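PDB 7MI0: glycosyltransferase from Rickettsia africae, which probably transfers a sugar from an activated donor to an acceptor, as a member of the GT-B glycosyltransferases. Local coordinates for residues V102-R108 against A125-T130; Q310-L315 against I364-R369. One frame throughout, in Å; residues are numbered along the deposited sequence.

Interaction 1 (V102-R108 against A125-T130)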
loop_
_atom_site.group_PDB
_atom_site.type_symbol
_atom_site.label_atom_id
_atom_site.label_comp_id
_atom_site.label_asym_id
_atom_site.label_seq_id
_atom_site.Cartn_x
_atom_site.Cartn_y
_atom_site.Cartn_z
ATOM N N VAL A 102 -13.049 -7.173 24.489
ATOM C CA VAL A 102 -12.810 -6.581 23.180
ATOM C C VAL A 102 -14.088 -5.937 22.674
ATOM O O VAL A 102 -15.169 -6.540 22.713
ATOM C CB VAL A 102 -12.297 -7.651 22.203
ATOM C CG1 VAL A 102 -12.275 -7.120 20.784
ATOM C CG2 VAL A 102 -10.915 -8.125 22.623
ATOM N N ASP A 103 -13.970 -4.701 22.193
ATOM C CA ASP A 103 -15.114 -3.952 21.689
ATOM C C ASP A 103 -15.341 -4.161 20.195
ATOM O O ASP A 103 -16.491 -4.185 19.743
ATOM C CB ASP A 103 -14.926 -2.464 21.990
ATOM C CG ASP A 103 -14.994 -2.164 23.472
ATOM O OD1 ASP A 103 -15.995 -2.565 24.108
ATOM O OD2 ASP A 103 -14.047 -1.545 24.006
ATOM N N ILE A 104 -14.272 -4.312 19.418
ATOM C CA ILE A 104 -14.365 -4.483 17.973
ATOM C C ILE A 104 -13.335 -5.515 17.548
ATOM O O ILE A 104 -12.180 -5.460 17.982
ATOM C CB ILE A 104 -14.121 -3.164 17.213
ATOM C CG1 ILE A 104 -15.252 -2.165 17.454
ATOM C CG2 ILE A 104 -13.938 -3.417 15.728
ATOM C CD1 ILE A 104 -14.933 -0.792 16.915
ATOM N N VAL A 105 -13.744 -6.455 16.706
ATOM C CA VAL A 105 -12.815 -7.323 15.999
ATOM C C VAL A 105 -12.700 -6.818 14.570
ATOM O O VAL A 105 -13.709 -6.689 13.865
ATOM C CB VAL A 105 -13.267 -8.789 16.035
ATOM C CG1 VAL A 105 -12.375 -9.617 15.127
ATOM C CG2 VAL A 105 -13.223 -9.313 17.452
ATOM N N HIS A 106 -11.472 -6.537 14.146
ATOM C CA HIS A 106 -11.166 -5.874 12.882
ATOM C C HIS A 106 -10.398 -6.859 12.007
ATOM O O HIS A 106 -9.244 -7.190 12.298
ATOM C CB HIS A 106 -10.356 -4.606 13.160
ATOM C CG HIS A 106 -10.181 -3.708 11.977
ATOM N ND1 HIS A 106 -9.639 -2.446 12.084
ATOM C CD2 HIS A 106 -10.466 -3.885 10.665
ATOM C CE1 HIS A 106 -9.595 -1.883 10.890
ATOM N NE2 HIS A 106 -10.091 -2.735 10.011
ATOM N N THR A 107 -11.036 -7.340 10.944
ATOM C CA THR A 107 -10.444 -8.350 10.075
ATOM C C THR A 107 -9.990 -7.724 8.764
ATOM O O THR A 107 -10.705 -6.915 8.164
ATOM C CB THR A 107 -11.424 -9.491 9.784
ATOM O OG1 THR A 107 -12.440 -9.047 8.878
ATOM C CG2 THR A 107 -12.090 -9.943 11.057
ATOM N N ARG A 108 -8.799 -8.113 8.322
ATOM C CA ARG A 108 -8.224 -7.663 7.062
ATOM C C ARG A 108 -7.872 -8.857 6.183
ATOM O O ARG A 108 -6.839 -8.873 5.510
ATOM C CB ARG A 108 -7.001 -6.784 7.313
ATOM C CG ARG A 108 -6.966 -6.155 8.708
ATOM C CD ARG A 108 -5.800 -5.188 8.865
ATOM N NE ARG A 108 -6.094 -3.895 8.262
ATOM C CZ ARG A 108 -6.076 -2.740 8.908
ATOM N NH1 ARG A 108 -5.709 -2.662 10.177
ATOM N NH2 ARG A 108 -6.425 -1.632 8.264
ATOM N N ALA A 125 -18.895 -8.228 20.923
ATOM C CA ALA A 125 -17.971 -7.530 20.043
ATOM C C ALA A 125 -18.630 -7.200 18.707
ATOM O O ALA A 125 -19.625 -7.808 18.303
ATOM C CB ALA A 125 -16.715 -8.370 19.815
ATOM N N LYS A 126 -18.059 -6.211 18.027
ATOM C CA LYS A 126 -18.497 -5.769 16.713
ATOM C C LYS A 126 -17.509 -6.238 15.652
ATOM O O LYS A 126 -16.353 -6.565 15.943
ATOM C CB LYS A 126 -18.630 -4.246 16.667
ATOM C CG LYS A 126 -19.478 -3.655 17.782
ATOM C CD LYS A 126 -20.944 -3.974 17.593
ATOM C CE LYS A 126 -21.803 -3.158 18.545
ATOM N NZ LYS A 126 -23.256 -3.293 18.240
ATOM N N PHE A 127 -17.974 -6.240 14.403
ATOM C CA PHE A 127 -17.279 -6.877 13.291
ATOM C C PHE A 127 -16.995 -5.841 12.215
ATOM O O PHE A 127 -17.926 -5.315 11.596
ATOM C CB PHE A 127 -18.127 -8.022 12.730
ATOM C CG PHE A 127 -17.414 -8.894 11.738
ATOM C CD1 PHE A 127 -16.280 -9.596 12.100
ATOM C CD2 PHE A 127 -17.903 -9.043 10.450
ATOM C CE1 PHE A 127 -15.629 -10.410 11.186
ATOM C CE2 PHE A 127 -17.257 -9.855 9.538
ATOM C CZ PHE A 127 -16.120 -10.539 9.908
ATOM N N LEU A 128 -15.715 -5.560 11.983
ATOM C CA LEU A 128 -15.293 -4.605 10.966
ATOM C C LEU A 128 -14.375 -5.297 9.973
ATOM O O LEU A 128 -13.434 -5.987 10.374
ATOM C CB LEU A 128 -14.576 -3.403 11.588
ATOM C CG LEU A 128 -14.090 -2.364 10.572
ATOM C CD1 LEU A 128 -15.247 -1.888 9.701
ATOM C CD2 LEU A 128 -13.409 -1.188 11.259
ATOM N N THR A 129 -14.646 -5.100 8.683
ATOM C CA THR A 129 -13.835 -5.641 7.599
ATOM C C THR A 129 -13.215 -4.499 6.803
ATOM O O THR A 129 -13.907 -3.537 6.445
ATOM C CB THR A 129 -14.679 -6.514 6.665
ATOM O OG1 THR A 129 -15.378 -7.500 7.432
ATOM C CG2 THR A 129 -13.799 -7.207 5.625
ATOM N N THR A 130 -11.918 -4.611 6.524
ATOM C CA THR A 130 -11.233 -3.738 5.580
ATOM C C THR A 130 -10.760 -4.577 4.403
ATOM O O THR A 130 -10.132 -5.624 4.596
ATOM C CB THR A 130 -10.039 -3.024 6.224
ATOM O OG1 THR A 130 -10.482 -2.261 7.354
ATOM C CG2 THR A 130 -9.376 -2.087 5.220
#
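Val105 and Thr107 reach the neighbouring strand through both their N-H and C=O groups, which ties strands 104-107 and 126-130 into a parallel pair with axes 4.7 Å apart and 22° between their directions. Val105 N donates to Lys126 O and Val105 O accepts from Leu128 N; Thr107 N donates to Leu128 O and Thr107 O accepts from Thr130 N. At the start of the ladder Lys126 N donates to Asp103 O. Ile104 and His106 turn their backbone groups to strand 22-26, and Thr129 bonds the backbone of Val156 in strand 154-157 on the far side, so both strands are interior.

On the face shared by Ile104, His106 and Leu128, the leucine methyl CD2 lies over the imidazole of His106, 3.8 Å from its centroid, a CH-pi contact. With CG anti to the backbone N (chi1 -170°), the ring runs alongside Leu128 and brings its edge to Thr130: NE2 to OG1 is 2.7 Å, nearly straight. ND1 is hydrogen-bonded to Tyr389 OH of helix 378-393, so both ring nitrogens are engaged and the ring's rotation is fixed. Ile104, beta-branched and so well suited to a strand, rests its CG2 on Leu128 CB at 4.2 Å.

The opposite face carries Val105, Thr107 and Phe127. Thr107 CG2 meets Phe127 CE1 at 3.6 Å, the two side chains crossing roughly at a right angle beneath helix 114-122. That helix links the strands in a beta-alpha-beta crossover, the repeating unit of the Rossmann-like N-terminal domain of a GT-B fold.

Interaction 2 (Q310-L315 against I364-R369); sequences QAMKKL and IQEAAR
In the C-terminal Rossmann-like domain of this GT-B enzyme, the turn leaving helix 304-311 for strand 315-319 packs against helix 359-375. Lys313, with positive phi (63°), reverses the chain just after the helix, its N bonded to Gln310 O. Its backbone lies close on Gln365: the two CA atoms of Lys313 and Gln365 are 4.4 Å apart, and Lys313 CA makes a CA-H...O contact with Gln365 O.

Arg369 stretches out alongside the helix end. Its CG is anti to the backbone N (chi1 179°) and the chain stays extended as far as NE, which carries the guanidinium to the C-terminal end of helix 304-311. There NH1 donates to Ala311 O at 2.9 Å, with the oxygen in the guanidinium plane. A long, charged donor suits a carbonyl in the last turn of a helix, which lacks a partner further along; NH1 also bonds Phe189 O and NH2 bonds Cys186 O.

The extended Lys313 lays its CG on Arg369 CB at 3.7 Å and sends its ammonium to the carboxylate of Glu366, a weak salt bridge with NZ to OE1 at 3.3 Å. Small Ala368 lets Gln310 come close, CB to CB 3.9 Å. Leu315 CD2 meets Ile364 CG2 at 3.9 Å at the start of strand 315-319, where Leu315 is buried. The turn thus joins helix 304-311 to a strand of the parallel sheet, as in the alpha/beta units of a Rossmann-like fold.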
loop_
_atom_site.group_PDB
_atom_site.type_symbol
_atom_site.label_atom_id
_atom_site.label_comp_id
_atom_site.label_asym_id
_atom_site.label_seq_id
_atom_site.Cartn_x
_atom_site.Cartn_y
_atom_site.Cartn_z
ATOM N N GLN A 310 5.134 11.462 -4.249
ATOM C CA GLN A 310 4.538 12.785 -4.111
ATOM C C GLN A 310 4.949 13.437 -2.798
ATOM O O GLN A 310 5.188 14.649 -2.746
ATOM C CB GLN A 310 3.019 12.685 -4.207
ATOM C CG GLN A 310 2.493 12.512 -5.606
ATOM C CD GLN A 310 0.990 12.348 -5.625
ATOM O OE1 GLN A 310 0.442 11.452 -4.977
ATOM N NE2 GLN A 310 0.309 13.217 -6.366
ATOM N N ALA A 311 5.039 12.648 -1.724
ATOM C CA ALA A 311 5.481 13.197 -0.446
ATOM C C ALA A 311 6.897 13.757 -0.535
ATOM O O ALA A 311 7.233 14.716 0.172
ATOM C CB ALA A 311 5.402 12.125 0.640
ATOM N N MET A 312 7.732 13.188 -1.399
ATOM C CA MET A 312 9.123 13.590 -1.506
ATOM C C MET A 312 9.345 14.699 -2.528
ATOM O O MET A 312 10.498 14.976 -2.878
ATOM C CB MET A 312 9.990 12.375 -1.843
ATOM C CG MET A 312 10.043 11.331 -0.740
ATOM S SD MET A 312 10.637 11.961 0.846
ATOM C CE MET A 312 12.308 12.445 0.420
ATOM N N LYS A 313 8.270 15.336 -3.006
ATOM C CA LYS A 313 8.350 16.486 -3.921
ATOM C C LYS A 313 9.004 16.104 -5.251
ATOM O O LYS A 313 9.859 16.819 -5.776
ATOM C CB LYS A 313 9.088 17.671 -3.276
ATOM C CG LYS A 313 8.362 18.341 -2.114
ATOM C CD LYS A 313 9.188 19.481 -1.515
ATOM C CE LYS A 313 8.348 20.378 -0.606
ATOM N NZ LYS A 313 9.118 21.516 -0.025
ATOM N N LYS A 314 8.578 14.975 -5.811
ATOM C CA LYS A 314 9.131 14.463 -7.056
ATOM C C LYS A 314 8.114 14.559 -8.189
ATOM O O LYS A 314 6.911 14.705 -7.969
ATOM C CB LYS A 314 9.586 13.008 -6.888
ATOM C CG LYS A 314 10.610 12.822 -5.791
ATOM C CD LYS A 314 11.826 13.704 -6.038
ATOM C CE LYS A 314 12.711 13.768 -4.804
ATOM N NZ LYS A 314 14.014 14.434 -5.064
ATOM N N LEU A 315 8.616 14.486 -9.419
ATOM C CA LEU A 315 7.742 14.313 -10.570
ATOM C C LEU A 315 7.366 12.842 -10.668
ATOM O O LEU A 315 8.244 11.977 -10.768
ATOM C CB LEU A 315 8.424 14.789 -11.849
ATOM C CG LEU A 315 8.693 16.290 -11.952
ATOM C CD1 LEU A 315 9.230 16.630 -13.333
ATOM C CD2 LEU A 315 7.437 17.103 -11.633
ATOM N N ILE A 364 4.641 21.786 -9.622
ATOM C CA ILE A 364 4.070 20.451 -9.500
ATOM C C ILE A 364 4.673 19.710 -8.313
ATOM O O ILE A 364 3.965 19.014 -7.573
ATOM C CB ILE A 364 4.276 19.670 -10.809
ATOM C CG1 ILE A 364 3.577 20.387 -11.964
ATOM C CG2 ILE A 364 3.805 18.234 -10.644
ATOM C CD1 ILE A 364 3.725 19.687 -13.289
ATOM N N GLN A 365 5.987 19.831 -8.119
ATOM C CA GLN A 365 6.633 19.140 -7.007
ATOM C C GLN A 365 6.111 19.645 -5.667
ATOM O O GLN A 365 5.790 18.850 -4.775
ATOM C CB GLN A 365 8.145 19.302 -7.106
ATOM C CG GLN A 365 8.738 18.526 -8.255
ATOM C CD GLN A 365 10.167 18.898 -8.543
ATOM O OE1 GLN A 365 10.704 19.856 -7.980
ATOM N NE2 GLN A 365 10.800 18.141 -9.431
ATOM N N GLU A 366 6.015 20.970 -5.511
ATOM C CA GLU A 366 5.429 21.532 -4.298
ATOM C C GLU A 366 3.986 21.075 -4.130
ATOM O O GLU A 366 3.581 20.638 -3.047
ATOM C CB GLU A 366 5.504 23.057 -4.330
ATOM C CG GLU A 366 6.912 23.630 -4.275
ATOM C CD GLU A 366 7.642 23.278 -2.995
ATOM O OE1 GLU A 366 6.975 23.147 -1.944
ATOM O OE2 GLU A 366 8.883 23.130 -3.045
ATOM N N ALA A 367 3.195 21.160 -5.205
ATOM C CA ALA A 367 1.794 20.758 -5.132
ATOM C C ALA A 367 1.649 19.292 -4.760
ATOM O O ALA A 367 0.654 18.907 -4.137
ATOM C CB ALA A 367 1.100 21.034 -6.465
ATOM N N ALA A 368 2.631 18.465 -5.126
ATOM C CA ALA A 368 2.531 17.031 -4.877
ATOM C C ALA A 368 2.629 16.723 -3.388
ATOM O O ALA A 368 1.822 15.958 -2.851
ATOM C CB ALA A 368 3.613 16.283 -5.661
ATOM N N ARG A 369 3.611 17.306 -2.699
ATOM C CA ARG A 369 3.680 17.086 -1.261
ATOM C C ARG A 369 2.524 17.765 -0.538
ATOM O O ARG A 369 2.045 17.251 0.481
ATOM C CB ARG A 369 5.011 17.571 -0.696
ATOM C CG ARG A 369 5.098 17.367 0.810
ATOM C CD ARG A 369 6.462 17.660 1.381
ATOM N NE ARG A 369 6.424 17.603 2.836
ATOM C CZ ARG A 369 6.613 16.500 3.542
ATOM N NH1 ARG A 369 6.899 15.348 2.957
ATOM N NH2 ARG A 369 6.514 16.553 4.868
#

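From the N terminus, the chain first closes interaction 1, a short loop of 16 residues whose helix 114-122 carries it from one strand of the N-terminal sheet to the next. It then completes that sheet and passes into the second domain, where interaction 2 closes a longer loop of 48 residues around strands 315-319 and 335-337 and helix 342-355. The loops follow in series, neither nested nor crossed. The centres of interactions 1 and 2 are about 36 Å apart, on opposite sides of the chain's centre. Helix 378-393, after both contacts, returns to the N-terminal domain and packs on 102-108, joining the two domains again near the C terminus.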